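Local coordinates for protein serine acetyltransferase (Entamoeba histolytica, PDB 3Q1X) that probably catalyses the O-acetylation of L-serine in cysteine biosynthesis and carries a left-handed beta-helix of hexapeptide repeats, at residues A[82-85]-A[86-90]; A[64-67]-A[68-72]; A[2-5]-A[6-10]. One frame throughout, in Å; residues are numbered along the deposited sequence.

Contact 1: residues A[82-85]-A[86-90]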
ATOM      1  N   GLU A  82      -5.694  27.064  18.676  1.00 24.33           N
ATOM      2  CA  GLU A  82      -7.151  27.011  18.803  1.00 24.91           C
ATOM      3  C   GLU A  82      -7.883  27.909  17.795  1.00 24.29           C
ATOM      4  O   GLU A  82      -8.846  27.471  17.148  1.00 23.76           O
ATOM      5  CB  GLU A  82      -7.562  27.375  20.239  1.00 25.19           C
ATOM      6  CG  GLU A  82      -7.119  26.389  21.337  1.00 28.23           C
ATOM      7  CD  GLU A  82      -5.640  26.514  21.769  1.00 32.15           C
ATOM      8  OE1 GLU A  82      -4.897  27.413  21.292  1.00 33.64           O
ATOM      9  OE2 GLU A  82      -5.219  25.688  22.607  1.00 34.60           O
ATOM     10  N   LEU A  83      -7.430  29.161  17.669  1.00 23.99           N
ATOM     11  CA  LEU A  83      -8.074  30.118  16.773  1.00 23.78           C
ATOM     12  C   LEU A  83      -7.908  29.721  15.304  1.00 23.30           C
ATOM     13  O   LEU A  83      -8.880  29.749  14.538  1.00 22.94           O
ATOM     14  CB  LEU A  83      -7.571  31.545  17.035  1.00 24.42           C
ATOM     15  CG  LEU A  83      -7.959  32.646  16.046  1.00 26.09           C
ATOM     16  CD1 LEU A  83      -8.068  33.996  16.744  1.00 27.64           C
ATOM     17  CD2 LEU A  83      -6.944  32.713  14.911  1.00 28.15           C
ATOM     18  N   PHE A  84      -6.687  29.344  14.922  1.00 22.92           N
ATOM     19  CA  PHE A  84      -6.409  28.894  13.558  1.00 22.73           C
ATOM     20  C   PHE A  84      -7.256  27.682  13.197  1.00 22.04           C
ATOM     21  O   PHE A  84      -7.791  27.614  12.087  1.00 22.17           O
ATOM     22  CB  PHE A  84      -4.926  28.567  13.373  1.00 22.85           C
ATOM     23  CG  PHE A  84      -4.530  28.334  11.938  1.00 24.26           C
ATOM     24  CD1 PHE A  84      -4.588  29.369  11.009  1.00 25.98           C
ATOM     25  CD2 PHE A  84      -4.093  27.080  11.515  1.00 23.97           C
ATOM     26  CE1 PHE A  84      -4.219  29.164   9.680  1.00 26.54           C
ATOM     27  CE2 PHE A  84      -3.719  26.861  10.182  1.00 24.73           C
ATOM     28  CZ  PHE A  84      -3.780  27.901   9.268  1.00 26.06           C
ATOM     29  N   ALA A  85      -7.372  26.739  14.134  1.00 21.41           N
ATOM     30  CA  ALA A  85      -8.229  25.551  13.975  1.00 21.18           C
ATOM     31  C   ALA A  85      -9.698  25.899  13.703  1.00 21.06           C
ATOM     32  O   ALA A  85     -10.301  25.362  12.773  1.00 20.33           O
ATOM     33  CB  ALA A  85      -8.117  24.646  15.197  1.00 20.92           C
ATOM     34  N   HIS A  86     -10.262  26.801  14.513  1.00 21.28           N
ATOM     35  CA  HIS A  86     -11.641  27.251  14.345  1.00 21.82           C
ATOM     36  C   HIS A  86     -11.894  27.799  12.939  1.00 22.07           C
ATOM     37  O   HIS A  86     -12.866  27.417  12.290  1.00 21.60           O
ATOM     38  CB  HIS A  86     -11.999  28.310  15.400  1.00 22.44           C
ATOM     39  CG  HIS A  86     -13.319  28.972  15.155  1.00 24.12           C
ATOM     40  ND1 HIS A  86     -14.510  28.452  15.619  1.00 26.68           N
ATOM     41  CD2 HIS A  86     -13.639  30.100  14.478  1.00 26.23           C
ATOM     42  CE1 HIS A  86     -15.505  29.241  15.248  1.00 26.41           C
ATOM     43  NE2 HIS A  86     -15.004  30.246  14.553  1.00 26.58           N
ATOM     44  N   GLN A  87     -11.006  28.679  12.477  1.00 22.06           N
ATOM     45  CA  GLN A  87     -11.107  29.281  11.142  1.00 22.81           C
ATOM     46  C   GLN A  87     -10.999  28.264  10.003  1.00 22.80           C
ATOM     47  O   GLN A  87     -11.726  28.347   9.003  1.00 22.89           O
ATOM     48  CB  GLN A  87     -10.033  30.343  10.968  1.00 23.38           C
ATOM     49  CG  GLN A  87     -10.160  31.491  11.962  1.00 25.43           C
ATOM     50  CD  GLN A  87      -8.909  32.345  12.040  1.00 28.30           C
ATOM     51  OE1 GLN A  87      -7.819  31.924  11.637  1.00 29.87           O
ATOM     52  NE2 GLN A  87      -9.058  33.554  12.570  1.00 29.73           N
ATOM     53  N   CYS A  88     -10.083  27.314  10.159  1.00 22.40           N
ATOM     54  CA  CYS A  88      -9.875  26.287   9.148  1.00 22.73           C
ATOM     55  C   CYS A  88     -11.062  25.356   9.040  1.00 21.85           C
ATOM     56  O   CYS A  88     -11.440  24.968   7.939  1.00 21.42           O
ATOM     57  CB  CYS A  88      -8.611  25.495   9.439  1.00 22.78           C
ATOM     58  SG  CYS A  88      -7.123  26.435   9.108  1.00 27.63           S
ATOM     59  N   VAL A  89     -11.651  25.008  10.185  1.00 21.25           N
ATOM     60  CA  VAL A  89     -12.782  24.078  10.211  1.00 21.85           C
ATOM     61  C   VAL A  89     -14.070  24.756   9.746  1.00 21.04           C
ATOM     62  O   VAL A  89     -14.934  24.116   9.141  1.00 21.26           O
ATOM     63  CB  VAL A  89     -12.962  23.426  11.599  1.00 21.80           C
ATOM     64  CG1 VAL A  89     -14.250  22.636  11.669  1.00 23.74           C
ATOM     65  CG2 VAL A  89     -11.787  22.503  11.894  1.00 22.87           C
ATOM     66  N   MET A  90     -14.190  26.048  10.029  1.00 21.09           N
ATOM     67  CA  MET A  90     -15.293  26.832   9.473  1.00 20.72           C
ATOM     68  C   MET A  90     -15.200  26.868   7.944  1.00 20.38           C
ATOM     69  O   MET A  90     -16.219  26.760   7.266  1.00 20.51           O
ATOM     70  CB  MET A  90     -15.339  28.246  10.068  1.00 21.29           C
ATOM     71  CG  MET A  90     -15.815  28.299  11.533  1.00 23.10           C
ATOM     72  SD  MET A  90     -17.492  27.718  11.867  1.00 27.14           S
ATOM     73  CE  MET A  90     -18.433  29.209  11.595  1.00 26.35           C
TER
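Phe84 and Cys88, one turn apart in the opening of the helix 82-113, make a sulfur-aromatic contact of the i to i+4 kind, a worked example of how the periodicity of an alpha-helix brings side chains together. The thiol sits over one face of the ring: SG of Cys88 lies 3.7 Å from the centroid of the Phe84 ring, only 17° off its normal, displaced slightly toward the rim on the CE2 side. Two different first torsions build the pair. Phe84 carries CG anti to its own nitrogen (chi1 -170°), leaning the ring along the helix toward the next turn, while Cys88 holds SG beside its nitrogen (chi1 -73°), folded back to meet it. Gln87 also comes near this ring, but its amide plane stands well turned from the ring plane and OE1 approaches obliquely.

The same glutamine runs extended past Leu83, and the two side chains cross at a slant, with the amide resting against a methyl group. Beneath them the backbone repeats the helical bond; Gln87 N donates to Leu83 O at 3.1 Å, and Cys88 N to Phe84 O at 3.0 Å.

On another side of the helix, Ala85 and Val89 face helix 59-79, where Ala85 touches Val76 and Thr77. Asp81, just ahead of the helix, accepts a hydrogen bond from Phe84 N through its OD2, tying down an amide of the first turn. Between Leu83 and Gln87 the closest side-chain approach is CD2 of Leu83 to NE2 of Gln87, at 3.3 Å.

Contact 2: residues A[64-67]-A[68-72]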
ATOM      1  N   GLU A  64     -22.816  13.030  12.760  1.00 25.55           N
ATOM      2  CA  GLU A  64     -21.537  12.607  12.178  1.00 25.28           C
ATOM      3  C   GLU A  64     -20.652  13.791  11.807  1.00 24.54           C
ATOM      4  O   GLU A  64     -19.431  13.758  12.009  1.00 24.23           O
ATOM      5  CB  GLU A  64     -21.757  11.708  10.955  1.00 25.43           C
ATOM      6  CG  GLU A  64     -22.595  10.449  11.221  1.00 26.86           C
ATOM      7  CD  GLU A  64     -21.938   9.433  12.154  1.00 28.20           C
ATOM      8  OE1 GLU A  64     -20.718   9.514  12.424  1.00 28.24           O
ATOM      9  OE2 GLU A  64     -22.665   8.532  12.620  1.00 30.38           O
ATOM     10  N   LEU A  65     -21.274  14.847  11.286  1.00 24.08           N
ATOM     11  CA  LEU A  65     -20.533  16.044  10.908  1.00 23.72           C
ATOM     12  C   LEU A  65     -19.861  16.680  12.128  1.00 23.31           C
ATOM     13  O   LEU A  65     -18.721  17.149  12.040  1.00 23.03           O
ATOM     14  CB  LEU A  65     -21.442  17.044  10.182  1.00 23.79           C
ATOM     15  CG  LEU A  65     -20.780  18.297   9.616  1.00 24.47           C
ATOM     16  CD1 LEU A  65     -19.588  17.944   8.737  1.00 24.60           C
ATOM     17  CD2 LEU A  65     -21.790  19.139   8.845  1.00 23.89           C
ATOM     18  N   THR A  66     -20.571  16.681  13.259  1.00 22.79           N
ATOM     19  CA  THR A  66     -20.049  17.171  14.540  1.00 23.31           C
ATOM     20  C   THR A  66     -18.845  16.349  15.002  1.00 22.92           C
ATOM     21  O   THR A  66     -17.834  16.914  15.431  1.00 22.84           O
ATOM     22  CB  THR A  66     -21.160  17.159  15.629  1.00 23.18           C
ATOM     23  OG1 THR A  66     -22.243  17.989  15.194  1.00 23.80           O
ATOM     24  CG2 THR A  66     -20.638  17.683  16.982  1.00 24.12           C
ATOM     25  N   LYS A  67     -18.956  15.023  14.917  1.00 22.70           N
ATOM     26  CA  LYS A  67     -17.852  14.143  15.301  1.00 23.26           C
ATOM     27  C   LYS A  67     -16.614  14.424  14.461  1.00 22.75           C
ATOM     28  O   LYS A  67     -15.506  14.510  14.998  1.00 22.97           O
ATOM     29  CB  LYS A  67     -18.241  12.667  15.194  1.00 23.54           C
ATOM     30  CG  LYS A  67     -19.245  12.209  16.231  1.00 25.81           C
ATOM     31  CD  LYS A  67     -19.186  10.691  16.388  1.00 28.58           C
ATOM     32  CE  LYS A  67     -20.568  10.072  16.572  1.00 31.24           C
ATOM     33  NZ  LYS A  67     -21.233  10.483  17.837  1.00 32.08           N
ATOM     34  N   LEU A  68     -16.811  14.579  13.153  1.00 22.61           N
ATOM     35  CA  LEU A  68     -15.724  14.943  12.235  1.00 22.98           C
ATOM     36  C   LEU A  68     -15.119  16.312  12.544  1.00 23.16           C
ATOM     37  O   LEU A  68     -13.897  16.451  12.611  1.00 22.75           O
ATOM     38  CB  LEU A  68     -16.189  14.906  10.776  1.00 23.07           C
ATOM     39  CG  LEU A  68     -15.097  15.144   9.719  1.00 24.50           C
ATOM     40  CD1 LEU A  68     -14.025  14.050   9.715  1.00 25.99           C
ATOM     41  CD2 LEU A  68     -15.702  15.313   8.351  1.00 25.84           C
ATOM     42  N   VAL A  69     -15.978  17.316  12.716  1.00 23.34           N
ATOM     43  CA  VAL A  69     -15.540  18.669  13.045  1.00 23.92           C
ATOM     44  C   VAL A  69     -14.722  18.683  14.340  1.00 23.69           C
ATOM     45  O   VAL A  69     -13.654  19.289  14.402  1.00 24.02           O
ATOM     46  CB  VAL A  69     -16.753  19.651  13.124  1.00 23.75           C
ATOM     47  CG1 VAL A  69     -16.454  20.842  14.034  1.00 24.83           C
ATOM     48  CG2 VAL A  69     -17.134  20.117  11.731  1.00 25.54           C
ATOM     49  N   ASP A  70     -15.216  18.001  15.367  1.00 23.84           N
ATOM     50  CA  ASP A  70     -14.506  17.971  16.644  1.00 23.98           C
ATOM     51  C   ASP A  70     -13.129  17.318  16.504  1.00 23.15           C
ATOM     52  O   ASP A  70     -12.154  17.795  17.089  1.00 22.53           O
ATOM     53  CB  ASP A  70     -15.344  17.291  17.728  1.00 24.72           C
ATOM     54  CG  ASP A  70     -16.506  18.161  18.211  1.00 26.51           C
ATOM     55  OD1 ASP A  70     -16.454  19.405  18.076  1.00 30.24           O
ATOM     56  OD2 ASP A  70     -17.478  17.592  18.750  1.00 29.56           O
ATOM     57  N   TYR A  71     -13.053  16.258  15.696  1.00 22.47           N
ATOM     58  CA  TYR A  71     -11.804  15.522  15.483  1.00 22.19           C
ATOM     59  C   TYR A  71     -10.768  16.358  14.727  1.00 21.90           C
ATOM     60  O   TYR A  71      -9.606  16.445  15.155  1.00 21.40           O
ATOM     61  CB  TYR A  71     -12.075  14.194  14.764  1.00 22.48           C
ATOM     62  CG  TYR A  71     -10.848  13.325  14.556  1.00 23.05           C
ATOM     63  CD1 TYR A  71     -10.524  12.310  15.456  1.00 24.75           C
ATOM     64  CD2 TYR A  71     -10.019  13.514  13.452  1.00 24.40           C
ATOM     65  CE1 TYR A  71      -9.391  11.503  15.260  1.00 25.98           C
ATOM     66  CE2 TYR A  71      -8.887  12.721  13.249  1.00 26.66           C
ATOM     67  CZ  TYR A  71      -8.579  11.721  14.155  1.00 27.05           C
ATOM     68  OH  TYR A  71      -7.460  10.941  13.946  1.00 28.03           O
ATOM     69  N   ILE A  72     -11.190  16.991  13.627  1.00 21.48           N
ATOM     70  CA  ILE A  72     -10.292  17.818  12.810  1.00 21.18           C
ATOM     71  C   ILE A  72      -9.848  19.055  13.591  1.00 21.27           C
ATOM     72  O   ILE A  72      -8.671  19.432  13.562  1.00 20.82           O
ATOM     73  CB  ILE A  72     -10.937  18.244  11.444  1.00 21.30           C
ATOM     74  CG1 ILE A  72     -11.166  17.024  10.545  1.00 21.07           C
ATOM     75  CG2 ILE A  72     -10.072  19.295  10.720  1.00 20.59           C
ATOM     76  CD1 ILE A  72     -11.890  17.323   9.219  1.00 21.78           C
TER
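Leu68 begins the second half of this run of helix 59-79 by donating its amide to the carbonyl of Glu64, with Leu68 N 3.0 Å from Glu64 O. Its side chain, CG anti to the backbone nitrogen, leaves the helix toward Lys40, Leu41 and Ile44 of helix 36-45. Glu64 looks to that same helix, where its OE1 forms a salt bridge with Lys40.

Val69 follows one turn beyond Leu65. Its N lies 2.8 Å from Leu65 O in a bond of 164° at the hydrogen, and the side chains meet loosely, CD1 of Leu65 standing 4.4 Å from CG2 of Val69.

Asp70 gives the most distinctive pairing. Its side chain lies alongside that of Thr66, both pointing the same way, and OD2 of Asp70 rests 3.6 Å from the methyl CG2 of Thr66. The threonine torsion (chi1 -59°) explains this: CG2 is set beside the carbonyl carbon, facing the next turn, whereas OG1 is turned back to hydrogen-bond with Ala62 O. The carboxylate therefore meets a methyl group. The amide Asp70 N reaches Thr66 O at 2.8 Å, and OD1 has a long, weak ion pair with Lys73.

Tyr71 closes the series with a more bent bond, its N 3.1 Å from Lys67 O and 149° at the hydrogen, while its ring projects outward from the helix.

The segment thus belongs to an amphipathic helix within a helical bundle: Leu65 and Val69 pack on Leu93 of helix 82-113 and on Ile5 of helix 2-18, and Leu68 lies against helix 36-45.

Contact 3: residues A[2-5]-A[6-10]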
ATOM      1  N   ASP A   2     -21.577  25.068  16.276  1.00 28.11           N
ATOM      2  CA  ASP A   2     -22.669  24.090  16.218  1.00 27.58           C
ATOM      3  C   ASP A   2     -23.857  24.555  15.366  1.00 26.31           C
ATOM      4  O   ASP A   2     -24.510  23.740  14.708  1.00 26.28           O
ATOM      5  CB  ASP A   2     -23.139  23.693  17.620  1.00 28.22           C
ATOM      6  CG  ASP A   2     -22.074  22.929  18.399  1.00 29.83           C
ATOM      7  OD1 ASP A   2     -21.730  21.783  18.014  1.00 32.97           O
ATOM      8  OD2 ASP A   2     -21.592  23.472  19.411  1.00 32.64           O
ATOM      9  N   ASN A   3     -24.123  25.862  15.371  1.00 25.29           N
ATOM     10  CA  ASN A   3     -25.209  26.421  14.565  1.00 24.11           C
ATOM     11  C   ASN A   3     -24.876  26.403  13.076  1.00 23.17           C
ATOM     12  O   ASN A   3     -25.753  26.149  12.248  1.00 22.79           O
ATOM     13  CB  ASN A   3     -25.589  27.824  15.045  1.00 24.15           C
ATOM     14  CG  ASN A   3     -26.161  27.826  16.462  1.00 25.14           C
ATOM     15  OD1 ASN A   3     -26.691  26.821  16.929  1.00 26.57           O
ATOM     16  ND2 ASN A   3     -26.054  28.961  17.148  1.00 25.21           N
ATOM     17  N   TYR A   4     -23.603  26.646  12.750  1.00 21.95           N
ATOM     18  CA  TYR A   4     -23.116  26.537  11.372  1.00 21.74           C
ATOM     19  C   TYR A   4     -23.144  25.080  10.905  1.00 21.86           C
ATOM     20  O   TYR A   4     -23.496  24.807   9.763  1.00 22.06           O
ATOM     21  CB  TYR A   4     -21.705  27.141  11.231  1.00 21.25           C
ATOM     22  CG  TYR A   4     -21.293  27.459   9.802  1.00 21.73           C
ATOM     23  CD1 TYR A   4     -22.055  28.321   9.009  1.00 21.63           C
ATOM     24  CD2 TYR A   4     -20.135  26.906   9.244  1.00 24.05           C
ATOM     25  CE1 TYR A   4     -21.685  28.617   7.698  1.00 22.80           C
ATOM     26  CE2 TYR A   4     -19.751  27.210   7.917  1.00 24.13           C
ATOM     27  CZ  TYR A   4     -20.541  28.059   7.158  1.00 24.55           C
ATOM     28  OH  TYR A   4     -20.193  28.376   5.864  1.00 24.65           O
ATOM     29  N   ILE A   5     -22.799  24.155  11.798  1.00 22.05           N
ATOM     30  CA  ILE A   5     -22.878  22.714  11.516  1.00 22.29           C
ATOM     31  C   ILE A   5     -24.309  22.322  11.183  1.00 22.36           C
ATOM     32  O   ILE A   5     -24.545  21.666  10.169  1.00 22.44           O
ATOM     33  CB  ILE A   5     -22.352  21.841  12.694  1.00 22.57           C
ATOM     34  CG1 ILE A   5     -20.827  21.928  12.779  1.00 22.30           C
ATOM     35  CG2 ILE A   5     -22.784  20.377  12.535  1.00 22.18           C
ATOM     36  CD1 ILE A   5     -20.234  21.416  14.083  1.00 23.92           C
ATOM     37  N   TYR A   6     -25.260  22.753  12.016  1.00 22.93           N
ATOM     38  CA  TYR A   6     -26.669  22.479  11.742  1.00 23.50           C
ATOM     39  C   TYR A   6     -27.089  22.945  10.338  1.00 22.88           C
ATOM     40  O   TYR A   6     -27.797  22.220   9.629  1.00 22.88           O
ATOM     41  CB  TYR A   6     -27.622  23.094  12.785  1.00 24.33           C
ATOM     42  CG  TYR A   6     -29.012  23.100  12.199  1.00 26.01           C
ATOM     43  CD1 TYR A   6     -29.821  21.962  12.256  1.00 29.23           C
ATOM     44  CD2 TYR A   6     -29.479  24.197  11.478  1.00 27.04           C
ATOM     45  CE1 TYR A   6     -31.075  21.945  11.658  1.00 29.46           C
ATOM     46  CE2 TYR A   6     -30.735  24.181  10.865  1.00 28.62           C
ATOM     47  CZ  TYR A   6     -31.525  23.057  10.966  1.00 29.72           C
ATOM     48  OH  TYR A   6     -32.762  23.051  10.365  1.00 31.64           O
ATOM     49  N   SER A   7     -26.666  24.153   9.955  1.00 22.25           N
ATOM     50  CA  SER A   7     -27.050  24.734   8.662  1.00 21.57           C
ATOM     51  C   SER A   7     -26.431  23.974   7.501  1.00 21.07           C
ATOM     52  O   SER A   7     -27.083  23.752   6.481  1.00 20.41           O
ATOM     53  CB  SER A   7     -26.674  26.216   8.573  1.00 21.64           C
ATOM     54  OG  SER A   7     -25.289  26.403   8.293  1.00 23.30           O
ATOM     55  N   ILE A   8     -25.167  23.586   7.669  1.00 20.38           N
ATOM     56  CA  ILE A   8     -24.459  22.829   6.641  1.00 20.76           C
ATOM     57  C   ILE A   8     -25.038  21.414   6.520  1.00 20.60           C
ATOM     58  O   ILE A   8     -25.239  20.926   5.411  1.00 21.37           O
ATOM     59  CB  ILE A   8     -22.912  22.828   6.868  1.00 20.46           C
ATOM     60  CG1 ILE A   8     -22.332  24.252   6.737  1.00 20.50           C
ATOM     61  CG2 ILE A   8     -22.195  21.861   5.921  1.00 19.86           C
ATOM     62  CD1 ILE A   8     -22.543  24.937   5.383  1.00 20.77           C
ATOM     63  N   ALA A   9     -25.326  20.768   7.650  1.00 20.90           N
ATOM     64  CA  ALA A   9     -25.945  19.437   7.635  1.00 21.18           C
ATOM     65  C   ALA A   9     -27.339  19.462   7.020  1.00 21.61           C
ATOM     66  O   ALA A   9     -27.749  18.507   6.362  1.00 21.38           O
ATOM     67  CB  ALA A   9     -26.005  18.851   9.035  1.00 21.65           C
ATOM     68  N   HIS A  10     -28.067  20.556   7.249  1.00 22.13           N
ATOM     69  CA  HIS A  10     -29.366  20.747   6.615  1.00 22.42           C
ATOM     70  C   HIS A  10     -29.246  20.799   5.086  1.00 22.57           C
ATOM     71  O   HIS A  10     -30.013  20.133   4.390  1.00 23.03           O
ATOM     72  CB  HIS A  10     -30.076  21.995   7.142  1.00 22.71           C
ATOM     73  CG  HIS A  10     -31.377  22.271   6.453  1.00 23.84           C
ATOM     74  ND1 HIS A  10     -32.504  21.506   6.661  1.00 25.43           N
ATOM     75  CD2 HIS A  10     -31.720  23.205   5.535  1.00 24.37           C
ATOM     76  CE1 HIS A  10     -33.490  21.965   5.909  1.00 25.29           C
ATOM     77  NE2 HIS A  10     -33.041  22.995   5.217  1.00 24.58           N
TER
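Tyr4 meets both Ser7 and Ile8 in the first turns of the helix 2-18, and the three together show how apolar and polar contacts share a single residue.

The apolar part is a CH-pi contact. CG1 of Ile8 stands over one face of the Tyr4 ring, 4.2 Å from its centroid and 13° off the normal, while CD1 continues toward the phenolic end, 4.1 Å from CZ of Tyr4. The two side chains slant across one another. Tyr4 has CG anti to its nitrogen, which tips the ring toward the following turn; Ile8 sends CG1 back beside its own nitrogen, beneath that ring. Beyond this pair, Tyr4 also touches Met90, Leu93 and Glu94 of helix 82-113.

The side-chain hydrogen bond is made by Ser7, whose OG donates to Tyr4 O at 2.8 Å. Its chi1 of 79° places the hydroxyl between the backbone nitrogen and the carbonyl carbon, from where it can bend back to the preceding turn. The bond meets the carbonyl well off its axis, the angle C=O...OG at Tyr4 being 123°.

The backbone bonds form the regular i to i+4 ladder. Ile8 N reaches the same Tyr4 O at 2.9 Å, and it approaches from the same face of the carbonyl plane as the serine hydroxyl. Tyr6 N to Asp2 O measures 3.0 Å, and Ala9 N to Ile5 O 2.8 Å.

Chemically, the serine hydroxyl satisfies its donor within its own helix, and one carbonyl oxygen is gripped by two donors, which should polarise it. One face of the Tyr4 ring is meanwhile given to hydrocarbon, so polar and apolar demands are met by different parts of one residue.

How the contacts relate
All three contacts are single-helix, i to i+4 contacts, and all are partly buried, because their helices pack on one another. Contact 2 has the largest buried share and lies between the others: Val69 meets Val89 of contact 1, with CG1 to CG1 at 3.7 Å, and Ile5 of contact 3. Contacts 1 and 3 each have three exposed residues, and they touch where Tyr4 comes against the backbone of Met90. Their chemistry differs accordingly. Each of those two sets a neighbour over an aromatic face, sulfur in 82-90 and hydrocarbon in 2-10, whereas 64-72 combines aliphatic packing with a buried glutamate paired to Lys40 and a carboxylate beside a threonine methyl.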